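Local coordinates for protein alpha-L-rhamnosidase (Aspergillus terreus, PDB 6GSZ) that probably hydrolyses terminal non-reducing alpha-L-rhamnose residues in alpha-L-rhamnosides, as a calcium-binding glycoside hydrolase, at residues A[33-38]-A[838-842]; A[473-477]-A[761-766]; A[579-584]-A[692-698]; A[784-788]-A[805-809]. All blocks are in the same frame, centred on the assembly; numbering follows the deposited sequence. Where two conformers were deposited one is given.

Contact 1 (A[33-38]-A[838-842])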
# COMPACT_ATOMS: atom_id res chain seq x y z
N VAL A 33 7.78 26.78 -16.51
CA VAL A 33 7.05 27.52 -17.53
C VAL A 33 5.68 27.98 -17.00
O VAL A 33 4.98 27.26 -16.30
CB VAL A 33 6.91 26.67 -18.80
CG1 VAL A 33 6.11 25.38 -18.58
CG2 VAL A 33 6.34 27.49 -19.94
N SER A 34 5.28 29.17 -17.43
CA SER A 34 4.06 29.86 -17.05
C SER A 34 2.91 29.55 -18.01
O SER A 34 3.07 29.66 -19.23
CB SER A 34 4.28 31.36 -16.99
OG SER A 34 5.05 31.72 -15.85
N ASP A 35 1.75 29.24 -17.45
CA ASP A 35 0.47 29.11 -18.17
C ASP A 35 0.60 28.17 -19.37
O ASP A 35 0.03 28.40 -20.44
CB ASP A 35 -0.03 30.47 -18.66
CG ASP A 35 -0.50 31.36 -17.56
OD1 ASP A 35 -1.05 30.87 -16.57
OD2 ASP A 35 -0.37 32.56 -17.74
N TRP A 36 1.29 27.05 -19.17
CA TRP A 36 1.57 26.15 -20.27
C TRP A 36 0.53 25.03 -20.33
O TRP A 36 0.24 24.39 -19.30
CB TRP A 36 2.98 25.57 -20.11
CG TRP A 36 3.46 24.81 -21.31
CD1 TRP A 36 4.19 25.29 -22.35
CD2 TRP A 36 3.25 23.40 -21.58
NE1 TRP A 36 4.44 24.31 -23.26
CE2 TRP A 36 3.88 23.14 -22.81
CE3 TRP A 36 2.59 22.35 -20.92
CZ2 TRP A 36 3.86 21.87 -23.40
CZ3 TRP A 36 2.60 21.10 -21.49
CH2 TRP A 36 3.24 20.85 -22.70
N GLU A 37 0.05 24.76 -21.54
CA GLU A 37 -0.83 23.65 -21.82
C GLU A 37 -0.35 22.97 -23.10
O GLU A 37 0.21 23.61 -23.99
CB GLU A 37 -2.28 24.11 -21.97
CG GLU A 37 -2.88 24.55 -20.65
CD GLU A 37 -4.32 25.03 -20.65
OE1 GLU A 37 -4.61 26.05 -21.32
OE2 GLU A 37 -5.15 24.39 -19.97
N GLN A 38 -0.54 21.65 -23.17
CA GLN A 38 -0.16 20.90 -24.34
C GLN A 38 -1.22 21.01 -25.45
O GLN A 38 -2.41 20.92 -25.17
CB GLN A 38 -0.04 19.42 -23.90
CG GLN A 38 0.38 18.47 -25.02
CD GLN A 38 0.44 17.06 -24.52
OE1 GLN A 38 1.43 16.67 -23.87
NE2 GLN A 38 -0.60 16.29 -24.87
N PRO A 838 3.04 22.05 -15.25
CA PRO A 838 2.67 22.17 -16.65
C PRO A 838 1.41 21.33 -16.93
O PRO A 838 1.27 20.21 -16.47
CB PRO A 838 3.91 21.68 -17.41
CG PRO A 838 5.05 21.94 -16.45
CD PRO A 838 4.47 21.68 -15.09
N ASN A 839 0.55 21.86 -17.80
CA ASN A 839 -0.65 21.19 -18.32
C ASN A 839 -1.79 21.14 -17.30
O ASN A 839 -2.78 20.43 -17.55
CB ASN A 839 -0.33 19.79 -18.87
CG ASN A 839 -1.15 19.48 -20.11
OD1 ASN A 839 -1.64 20.41 -20.79
ND2 ASN A 839 -1.33 18.21 -20.44
N THR A 840 -1.65 21.84 -16.16
CA THR A 840 -2.72 21.92 -15.16
C THR A 840 -3.10 23.39 -14.92
O THR A 840 -2.36 24.30 -15.30
CB THR A 840 -2.32 21.24 -13.84
OG1 THR A 840 -1.36 22.04 -13.12
CG2 THR A 840 -1.78 19.84 -14.07
N ARG A 841 -4.20 23.55 -14.18
CA ARG A 841 -4.63 24.85 -13.70
C ARG A 841 -5.09 24.69 -12.26
O ARG A 841 -5.41 23.56 -11.82
CB ARG A 841 -5.74 25.49 -14.54
CG ARG A 841 -5.35 25.78 -15.98
CD ARG A 841 -6.36 26.59 -16.74
NE ARG A 841 -6.61 27.91 -16.15
CZ ARG A 841 -5.82 28.98 -16.32
NH1 ARG A 841 -4.73 28.93 -17.07
NH2 ARG A 841 -6.15 30.14 -15.77
N ALA A 842 -5.05 25.78 -11.50
CA ALA A 842 -5.46 25.74 -10.12
C ALA A 842 -6.39 26.92 -9.81
O ALA A 842 -6.40 27.95 -10.49
CB ALA A 842 -4.25 25.77 -9.23
O HOH W 1 -1.24 25.68 -17.32
O HOH W 2 -4.92 22.62 -18.11
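Trp36 sets CG anti to the backbone N (chi1 -171°), which lays the CE3-CZ3 side of its indole against Pro838 and Asn839; Asn839 answers from an unusual chi1 of -143° that lifts its amide toward Gln38. The contact joins the N-terminal immunoglobulin-like domain, through the loop leading into strand 38-46, to the C-terminal beta domain, through the turn entering strand 841-845. CE3 of Trp36 lies 3.8 Å from CB of Pro838, and the ring meets the backbone N of Asn839 at its edge. Asn839 N also donates to Trp36 O (3.0 Å). In return, Gln38 N gives a nearly straight bond to Asn839 OD1 (2.9 Å), reaching it from above the carbonyl plane, so backbone and side chain of Asn839 both hold the loop. The other end of its amide, ND2, bonds Ser60 O and Ser62 OG, beside the calcium site of Asp61 and Val63. Arg841 brings NH1 to 4.2 Å from Asp35 OD1, too far for a salt bridge, and the NE of Arg841 pairs with Asp855. A water bridges the two segments, donating to Trp36 O at 2.8 Å and to Thr840 O at 2.7 Å.

Contact 2 (A[473-477]-A[761-766]). With BGC (beta-D-glucopyranose), chain B.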
# COMPACT_ATOMS: atom_id res chain seq x y z
N ASP A 473 -10.14 -0.54 7.03
CA ASP A 473 -8.98 0.27 7.33
C ASP A 473 -8.51 1.01 6.05
O ASP A 473 -8.19 2.20 6.11
CB ASP A 473 -7.83 -0.56 7.90
CG ASP A 473 -8.15 -1.37 9.15
OD1 ASP A 473 -9.21 -2.04 9.14
OD2 ASP A 473 -7.36 -1.28 10.11
N ILE A 474 -8.45 0.30 4.92
CA ILE A 474 -8.01 0.93 3.69
C ILE A 474 -9.07 1.89 3.16
O ILE A 474 -8.72 2.89 2.56
CB ILE A 474 -7.46 -0.08 2.66
CG1 ILE A 474 -6.86 0.62 1.46
CG2 ILE A 474 -8.51 -1.09 2.25
CD1 ILE A 474 -5.70 1.56 1.79
N HIS A 475 -10.34 1.60 3.40
CA HIS A 475 -11.38 2.55 3.05
C HIS A 475 -11.10 3.89 3.75
O HIS A 475 -11.11 4.97 3.12
CB HIS A 475 -12.77 1.98 3.36
CG HIS A 475 -13.93 2.81 2.92
ND1 HIS A 475 -15.23 2.44 3.26
CD2 HIS A 475 -14.02 3.99 2.27
CE1 HIS A 475 -16.07 3.37 2.79
NE2 HIS A 475 -15.35 4.31 2.18
N ALA A 476 -10.85 3.85 5.05
CA ALA A 476 -10.59 5.06 5.83
C ALA A 476 -9.30 5.78 5.41
O ALA A 476 -9.27 7.02 5.37
CB ALA A 476 -10.53 4.73 7.32
N PHE A 477 -8.27 5.02 5.07
CA PHE A 477 -6.91 5.59 4.91
C PHE A 477 -6.59 6.01 3.46
O PHE A 477 -5.62 6.75 3.28
CB PHE A 477 -5.86 4.59 5.43
CG PHE A 477 -4.46 5.15 5.48
CD1 PHE A 477 -4.15 6.19 6.36
CD2 PHE A 477 -3.45 4.63 4.68
CE1 PHE A 477 -2.89 6.74 6.39
CE2 PHE A 477 -2.18 5.18 4.70
CZ PHE A 477 -1.90 6.23 5.57
N HIS A 761 -0.74 0.76 12.98
CA HIS A 761 -1.97 0.72 12.15
C HIS A 761 -2.14 2.09 11.52
O HIS A 761 -2.03 3.06 12.26
CB HIS A 761 -3.20 0.48 13.05
CG HIS A 761 -3.70 -0.91 13.23
ND1 HIS A 761 -2.99 -1.87 13.92
CD2 HIS A 761 -4.89 -1.46 12.89
CE1 HIS A 761 -3.71 -2.98 13.95
NE2 HIS A 761 -4.90 -2.77 13.31
N TYR A 762 -2.38 2.18 10.20
CA TYR A 762 -2.59 3.50 9.57
C TYR A 762 -3.94 4.15 9.80
O TYR A 762 -4.06 5.34 9.47
CB TYR A 762 -2.24 3.46 8.07
CG TYR A 762 -2.86 2.39 7.20
CD1 TYR A 762 -4.21 2.13 7.20
CD2 TYR A 762 -2.06 1.61 6.38
CE1 TYR A 762 -4.77 1.18 6.36
CE2 TYR A 762 -2.60 0.64 5.55
CZ TYR A 762 -3.96 0.37 5.59
OH TYR A 762 -4.48 -0.59 4.76
N ALA A 763 -4.95 3.48 10.36
CA ALA A 763 -6.29 4.10 10.43
C ALA A 763 -6.26 5.47 11.08
O ALA A 763 -6.86 6.37 10.52
CB ALA A 763 -7.27 3.18 11.16
N VAL A 764 -5.65 5.62 12.27
CA VAL A 764 -5.60 6.94 13.00
C VAL A 764 -4.82 7.95 12.15
O VAL A 764 -5.08 9.19 12.21
CB VAL A 764 -4.94 6.67 14.38
CG1 VAL A 764 -4.17 7.81 14.96
CG2 VAL A 764 -5.99 6.09 15.35
N GLY A 765 -3.94 7.44 11.28
CA GLY A 765 -3.14 8.25 10.40
C GLY A 765 -3.96 8.85 9.26
O GLY A 765 -3.41 9.62 8.47
N SER A 766 -5.26 8.52 9.17
CA SER A 766 -6.19 9.15 8.21
C SER A 766 -6.32 10.67 8.39
O SER A 766 -6.80 11.33 7.48
CB SER A 766 -7.54 8.49 8.26
OG SER A 766 -8.14 8.63 9.54
C2 BGC B . -8.51 -4.14 11.87
C3 BGC B . -9.98 -3.83 11.98
C4 BGC B . -10.90 -4.96 12.37
C5 BGC B . -10.28 -5.55 13.54
C6 BGC B . -11.23 -6.66 13.97
C1 BGC B . -8.06 -4.91 13.10
O1 BGC B . -6.66 -5.07 13.04
O2 BGC B . -7.75 -2.97 12.07
O3 BGC B . -10.40 -3.54 10.75
O4 BGC B . -12.29 -4.64 12.62
O5 BGC B . -8.91 -6.03 13.36
O6 BGC B . -10.61 -7.38 15.04
O HOH W 3 -5.34 0.58 10.09
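Asp473 and Phe477, one turn apart on helix 471-484, face the loop 761-766, and the CA atoms of Phe477 and Ser766 are 4.9 Å apart, where the loop winds into a 3-10 turn. The main side-chain contact is an offset stack between the rings of Phe477 and Tyr762, centroids 4.4 Å apart and planes only 8° from parallel. The offset is such that CB of Tyr762 sits squarely over the centre of the Phe477 ring, 3.5 Å from its centroid, a CH-pi contact. Tyr762 gets there with CG between its backbone N and carbonyl carbon (chi1 51°). Its far end reaches the helix: OH of Tyr762 lies 3.7 Å from CB of Ile474, and the edge at CE1 faces Asp473 O. At the loop's end, Ser766 N donates to Ala763 O. Toward the sugar, Asp473 grips beta-D-glucopyranose with both carboxylate oxygens, OD1 taking O3 (2.5 Å) and OD2 taking O2 (2.6 Å). His761 NE2 donates to O1 of the glucose at 2.9 Å, while Ser758 OG bonds ND1 and helps to fix the imidazole's rotation. One water accepts from Ala763 N and donates to Asp473 OD2, tying the carboxylate to the loop. Asp473 and His761 form part of the wall of the sugar pocket, with the Phe477-Tyr762 stack joining helix and loop next to them, in a six-hairpin glycosidase domain, an (alpha/alpha)6 barrel whose loops gather round the ligand.

Contact 3 (A[579-584]-A[692-698]). With BGC (beta-D-glucopyranose), chain B; MAN (alpha-D-mannopyranose), chain F.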
# COMPACT_ATOMS: atom_id res chain seq x y z
N ALA A 579 -18.95 -0.94 12.55
CA ALA A 579 -19.36 0.48 12.72
C ALA A 579 -18.21 1.29 13.31
O ALA A 579 -17.10 1.25 12.77
CB ALA A 579 -20.66 0.58 13.48
N ASP A 580 -18.46 2.13 14.34
CA ASP A 580 -17.42 3.04 14.83
C ASP A 580 -16.47 2.32 15.79
O ASP A 580 -16.32 2.69 16.96
CB ASP A 580 -18.01 4.32 15.44
CG ASP A 580 -17.00 5.47 15.48
OD1 ASP A 580 -16.07 5.51 14.61
OD2 ASP A 580 -17.14 6.33 16.39
N TRP A 581 -15.72 1.39 15.21
CA TRP A 581 -14.75 0.54 15.88
C TRP A 581 -13.70 1.39 16.60
O TRP A 581 -13.17 2.31 16.02
CB TRP A 581 -14.14 -0.35 14.79
CG TRP A 581 -13.18 -1.41 15.24
CD1 TRP A 581 -11.81 -1.39 15.08
CD2 TRP A 581 -13.50 -2.64 15.90
NE1 TRP A 581 -11.28 -2.54 15.59
CE2 TRP A 581 -12.28 -3.32 16.09
CE3 TRP A 581 -14.70 -3.25 16.31
CZ2 TRP A 581 -12.22 -4.59 16.67
CZ3 TRP A 581 -14.63 -4.48 16.93
CH2 TRP A 581 -13.41 -5.14 17.09
N LEU A 582 -13.38 1.04 17.86
CA LEU A 582 -12.27 1.63 18.61
C LEU A 582 -12.55 3.10 18.94
O LEU A 582 -11.63 3.86 19.17
CB LEU A 582 -10.93 1.40 17.88
CG LEU A 582 -10.32 0.02 18.10
CD1 LEU A 582 -9.09 -0.17 17.22
CD2 LEU A 582 -10.00 -0.20 19.56
N ASP A 583 -13.84 3.44 19.08
CA ASP A 583 -14.26 4.65 19.82
C ASP A 583 -13.43 4.65 21.09
O ASP A 583 -13.34 3.61 21.74
CB ASP A 583 -15.77 4.56 20.08
CG ASP A 583 -16.41 5.64 20.94
OD1 ASP A 583 -15.70 6.24 21.78
OD2 ASP A 583 -17.63 5.83 20.76
N PRO A 584 -12.77 5.75 21.50
CA PRO A 584 -11.93 5.73 22.70
C PRO A 584 -12.68 5.39 24.01
O PRO A 584 -12.04 4.99 25.00
CB PRO A 584 -11.36 7.15 22.77
CG PRO A 584 -12.31 7.98 21.98
CD PRO A 584 -12.81 7.08 20.86
N VAL A 692 -10.11 13.69 20.98
CA VAL A 692 -10.79 12.98 19.89
C VAL A 692 -11.80 12.01 20.50
O VAL A 692 -11.52 11.35 21.52
CB VAL A 692 -9.81 12.20 19.00
CG1 VAL A 692 -8.67 13.06 18.51
CG2 VAL A 692 -9.28 10.96 19.69
N GLY A 693 -12.95 11.89 19.85
CA GLY A 693 -14.03 11.08 20.32
C GLY A 693 -14.55 10.07 19.31
O GLY A 693 -15.52 9.40 19.57
N THR A 694 -13.84 9.95 18.19
CA THR A 694 -14.23 9.10 17.05
C THR A 694 -13.44 7.79 17.03
O THR A 694 -12.27 7.79 17.36
CB THR A 694 -14.02 9.89 15.76
OG1 THR A 694 -12.68 10.40 15.73
CG2 THR A 694 -14.99 11.04 15.57
N GLY A 695 -14.09 6.73 16.53
CA GLY A 695 -13.41 5.50 16.12
C GLY A 695 -13.16 5.48 14.62
O GLY A 695 -13.04 6.53 13.97
N PHE A 696 -13.15 4.27 14.02
CA PHE A 696 -12.75 4.12 12.63
C PHE A 696 -13.77 4.78 11.70
O PHE A 696 -13.43 5.11 10.57
CB PHE A 696 -12.51 2.64 12.27
CG PHE A 696 -11.20 2.01 12.65
CD1 PHE A 696 -10.46 2.47 13.74
CD2 PHE A 696 -10.71 0.94 11.93
CE1 PHE A 696 -9.26 1.87 14.11
CE2 PHE A 696 -9.53 0.32 12.31
CZ PHE A 696 -8.80 0.79 13.38
N ALA A 697 -15.03 4.84 12.15
CA ALA A 697 -16.08 5.38 11.26
C ALA A 697 -15.98 6.90 11.12
O ALA A 697 -16.33 7.43 10.09
CB ALA A 697 -17.47 5.01 11.75
N GLY A 698 -15.56 7.58 12.21
CA GLY A 698 -15.58 9.03 12.27
C GLY A 698 -14.22 9.69 12.04
O GLY A 698 -14.17 10.83 11.57
C2 BGC B . -8.51 -4.14 11.87
C3 BGC B . -9.98 -3.83 11.98
C4 BGC B . -10.90 -4.96 12.37
C5 BGC B . -10.28 -5.55 13.54
C6 BGC B . -11.23 -6.66 13.97
C1 BGC B . -8.06 -4.91 13.10
O1 BGC B . -6.66 -5.07 13.04
O2 BGC B . -7.75 -2.97 12.07
O3 BGC B . -10.40 -3.54 10.75
O4 BGC B . -12.29 -4.64 12.62
O5 BGC B . -8.91 -6.03 13.36
O6 BGC B . -10.61 -7.38 15.04
C1 MAN F . -12.98 4.65 30.35
C2 MAN F . -14.08 4.12 29.43
C3 MAN F . -13.54 2.89 28.67
C4 MAN F . -12.27 3.26 27.89
C5 MAN F . -11.27 3.90 28.84
C6 MAN F . -10.06 4.43 28.11
O2 MAN F . -14.48 5.16 28.55
O3 MAN F . -14.59 2.28 27.87
O4 MAN F . -11.60 2.07 27.29
O5 MAN F . -11.79 4.99 29.63
O6 MAN F . -9.27 5.04 29.10
O HOH W 4 -16.21 8.91 22.17
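Trp581 and Phe696 run side by side in the same direction but with their rings turned across each other: an edge-to-face pair with planes at 78° and centroids 5.1 Å apart, counting the indole's five-membered ring. The indole is the edge, its CD1 standing over the centre of the Phe696 face. Leu582, also running alongside, closes on another part of the phenyl ring, CD1 of Leu582 to CE1 of Phe696 at 3.7 Å. One face of the Trp581 ring meets the bound beta-D-glucopyranose near O4, and Phe696 turns its edge to O2, so both aromatics line the sugar pocket.

Next to this aromatic pair, Asp580 points its carboxylate into the opposite loop, with CG anti to its backbone N (chi1 -159°). Asp580 OD1 accepts from Ala697 N (2.8 Å), nearly head-on along its C-O bond, and from Gly698 N (3.2 Å), which comes from above the carboxylate plane. Asp580 OD2 accepts from Gly695 N (3.1 Å) on the syn side but tilted 33° out of the carboxylate plane, and is also bonded by Thr657. Phe696 N donates to Trp581 O at 2.8 Å, in the carbonyl plane. Gly695 CA makes a CA-H...O contact with Trp581 O. A buried carboxylate met by this cluster of N-H groups would probably stay ionised, the N-H groups of the loop that carries Phe696 offsetting its charge.

Contact 4 (A[784-788]-A[805-809])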
# COMPACT_ATOMS: atom_id res chain seq x y z
N GLY A 784 -7.80 13.11 -10.71
CA GLY A 784 -6.52 13.00 -11.35
C GLY A 784 -5.63 14.23 -11.31
O GLY A 784 -4.55 14.21 -11.91
N TRP A 785 -6.10 15.34 -10.70
CA TRP A 785 -5.29 16.52 -10.39
C TRP A 785 -4.95 17.39 -11.61
O TRP A 785 -4.09 18.25 -11.47
CB TRP A 785 -4.02 16.15 -9.63
CG TRP A 785 -4.22 15.61 -8.25
CD1 TRP A 785 -4.44 14.32 -7.87
CD2 TRP A 785 -4.05 16.33 -7.02
NE1 TRP A 785 -4.51 14.21 -6.52
CE2 TRP A 785 -4.24 15.43 -5.96
CE3 TRP A 785 -3.71 17.65 -6.71
CZ2 TRP A 785 -4.14 15.79 -4.63
CZ3 TRP A 785 -3.61 18.03 -5.40
CH2 TRP A 785 -3.80 17.10 -4.37
N ARG A 786 -5.67 17.27 -12.73
CA ARG A 786 -5.42 18.20 -13.83
C ARG A 786 -5.95 19.60 -13.49
O ARG A 786 -5.51 20.62 -14.09
CB ARG A 786 -6.10 17.71 -15.10
CG ARG A 786 -5.68 18.39 -16.39
CD ARG A 786 -6.58 17.95 -17.54
NE ARG A 786 -7.97 18.43 -17.35
CZ ARG A 786 -8.50 19.53 -17.86
NH1 ARG A 786 -7.80 20.27 -18.71
NH2 ARG A 786 -9.71 19.88 -17.44
N ARG A 787 -6.89 19.65 -12.53
CA ARG A 787 -7.31 20.90 -11.93
C ARG A 787 -7.12 20.75 -10.42
O ARG A 787 -7.36 19.64 -9.89
CB ARG A 787 -8.80 21.20 -12.21
CG ARG A 787 -9.13 21.39 -13.67
CD ARG A 787 -8.55 22.75 -14.04
NE ARG A 787 -8.78 23.16 -15.43
CZ ARG A 787 -7.92 22.95 -16.42
NH1 ARG A 787 -6.82 22.26 -16.17
NH2 ARG A 787 -8.19 23.41 -17.63
N ILE A 788 -6.51 21.74 -9.80
CA ILE A 788 -6.05 21.69 -8.44
C ILE A 788 -6.73 22.79 -7.62
O ILE A 788 -6.81 23.94 -8.09
CB ILE A 788 -4.52 21.83 -8.38
CG1 ILE A 788 -3.88 20.82 -9.34
CG2 ILE A 788 -4.00 21.70 -6.96
CD1 ILE A 788 -2.38 20.91 -9.44
N PHE A 805 3.31 17.69 -3.66
CA PHE A 805 2.63 16.55 -4.22
C PHE A 805 2.99 16.39 -5.69
O PHE A 805 2.72 17.28 -6.50
CB PHE A 805 1.11 16.64 -4.05
CG PHE A 805 0.39 15.47 -4.64
CD1 PHE A 805 0.67 14.19 -4.19
CD2 PHE A 805 -0.51 15.62 -5.67
CE1 PHE A 805 0.06 13.10 -4.77
CE2 PHE A 805 -1.12 14.53 -6.26
CZ PHE A 805 -0.80 13.25 -5.82
N LEU A 806 3.56 15.21 -6.01
CA LEU A 806 3.91 14.88 -7.38
C LEU A 806 2.68 14.31 -8.09
O LEU A 806 2.37 13.14 -8.02
CB LEU A 806 5.07 13.90 -7.38
CG LEU A 806 5.72 13.61 -8.73
CD1 LEU A 806 6.31 14.88 -9.34
CD2 LEU A 806 6.80 12.56 -8.54
N THR A 807 1.95 15.21 -8.71
CA THR A 807 0.78 14.89 -9.48
C THR A 807 1.18 14.09 -10.71
O THR A 807 2.37 14.07 -11.08
CB THR A 807 0.03 16.15 -9.97
OG1 THR A 807 0.69 16.70 -11.11
CG2 THR A 807 -0.19 17.21 -8.92
N PRO A 808 0.20 13.47 -11.41
CA PRO A 808 0.47 12.88 -12.71
C PRO A 808 1.06 13.81 -13.79
O PRO A 808 1.50 13.33 -14.84
CB PRO A 808 -0.92 12.34 -13.11
CG PRO A 808 -1.66 12.09 -11.81
CD PRO A 808 -1.20 13.27 -10.98
N TYR A 809 1.06 15.12 -13.53
CA TYR A 809 1.56 16.16 -14.44
C TYR A 809 2.94 16.70 -14.04
O TYR A 809 3.58 17.40 -14.85
CB TYR A 809 0.56 17.31 -14.53
CG TYR A 809 -0.76 16.83 -15.05
CD1 TYR A 809 -1.00 16.82 -16.42
CD2 TYR A 809 -1.75 16.35 -14.20
CE1 TYR A 809 -2.17 16.29 -16.94
CE2 TYR A 809 -2.92 15.83 -14.69
CZ TYR A 809 -3.14 15.79 -16.07
OH TYR A 809 -4.28 15.24 -16.59
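The nearest CA pairs of the two segments are 6.4 to 7.3 Å apart, with Trp785 opposite Thr807 and Arg786 opposite Tyr809; Gly784 and Trp785 both take backbone angles of positive phi just ahead of strand 787-790, while 805-809 comes off the end of strand 800-807 into a turn. Side chains make most of the contact. Trp785 and Phe805 cross with their ring planes 41° apart and the six-membered ring's centroid 4.4 Å from that of the phenyl. Phe805 leans a corner onto the indole: CE2 of Phe805 lies over its face, 3.3 Å from Trp785 CE2. Phe805 also stacks on Phe483, of helix 471-484 in the six-hairpin domain. Beside this pair, Thr807 CG2 approaches Trp785 CB at 4.0 Å and also touches Ile788 CD1.

The contact lies between two sheets of the C-terminal beta domain, strand 787-790 in one and strand 800-807 in the other. Thr807 OG1 accepts from Tyr809 N (2.9 Å), an ST turn that shapes the corner between strands 800-807 and 810-819, and it also bonds Gly810 O. From that corner, Tyr809, with CG beside its backbone N (chi1 -60°), reaches Arg786: the OH of Tyr809 lies 3.4 Å from CB of Arg786, against the aliphatic part of the arginine, whose NE pairs with Glu782. The tyrosine's ring edge, at CE2 of Tyr809, meets Gly784 O at 3.6 Å. Gly784 O also touches CG of Pro808.

How the contacts relate
Contact 1 has the widest span, joining the N-terminal immunoglobulin-like domain to the C-terminal beta domain; the other three all fall between its two segments in sequence. Contact 3 in turn lies within the span of contact 2, and contact 4 follows both. The four form two clusters. Contacts 2 and 3, centres about 12 Å apart, share the six-hairpin domain and both touch the bound glucose, with Phe696 packing on Asp473 and Ala763. Contacts 1 and 4, centres about 11 Å apart, meet through neighbouring strands 841-845 and 787-790. About 33 Å separates the centres of contacts 1 and 2, so domain joining and sugar binding lie in different parts of the fold.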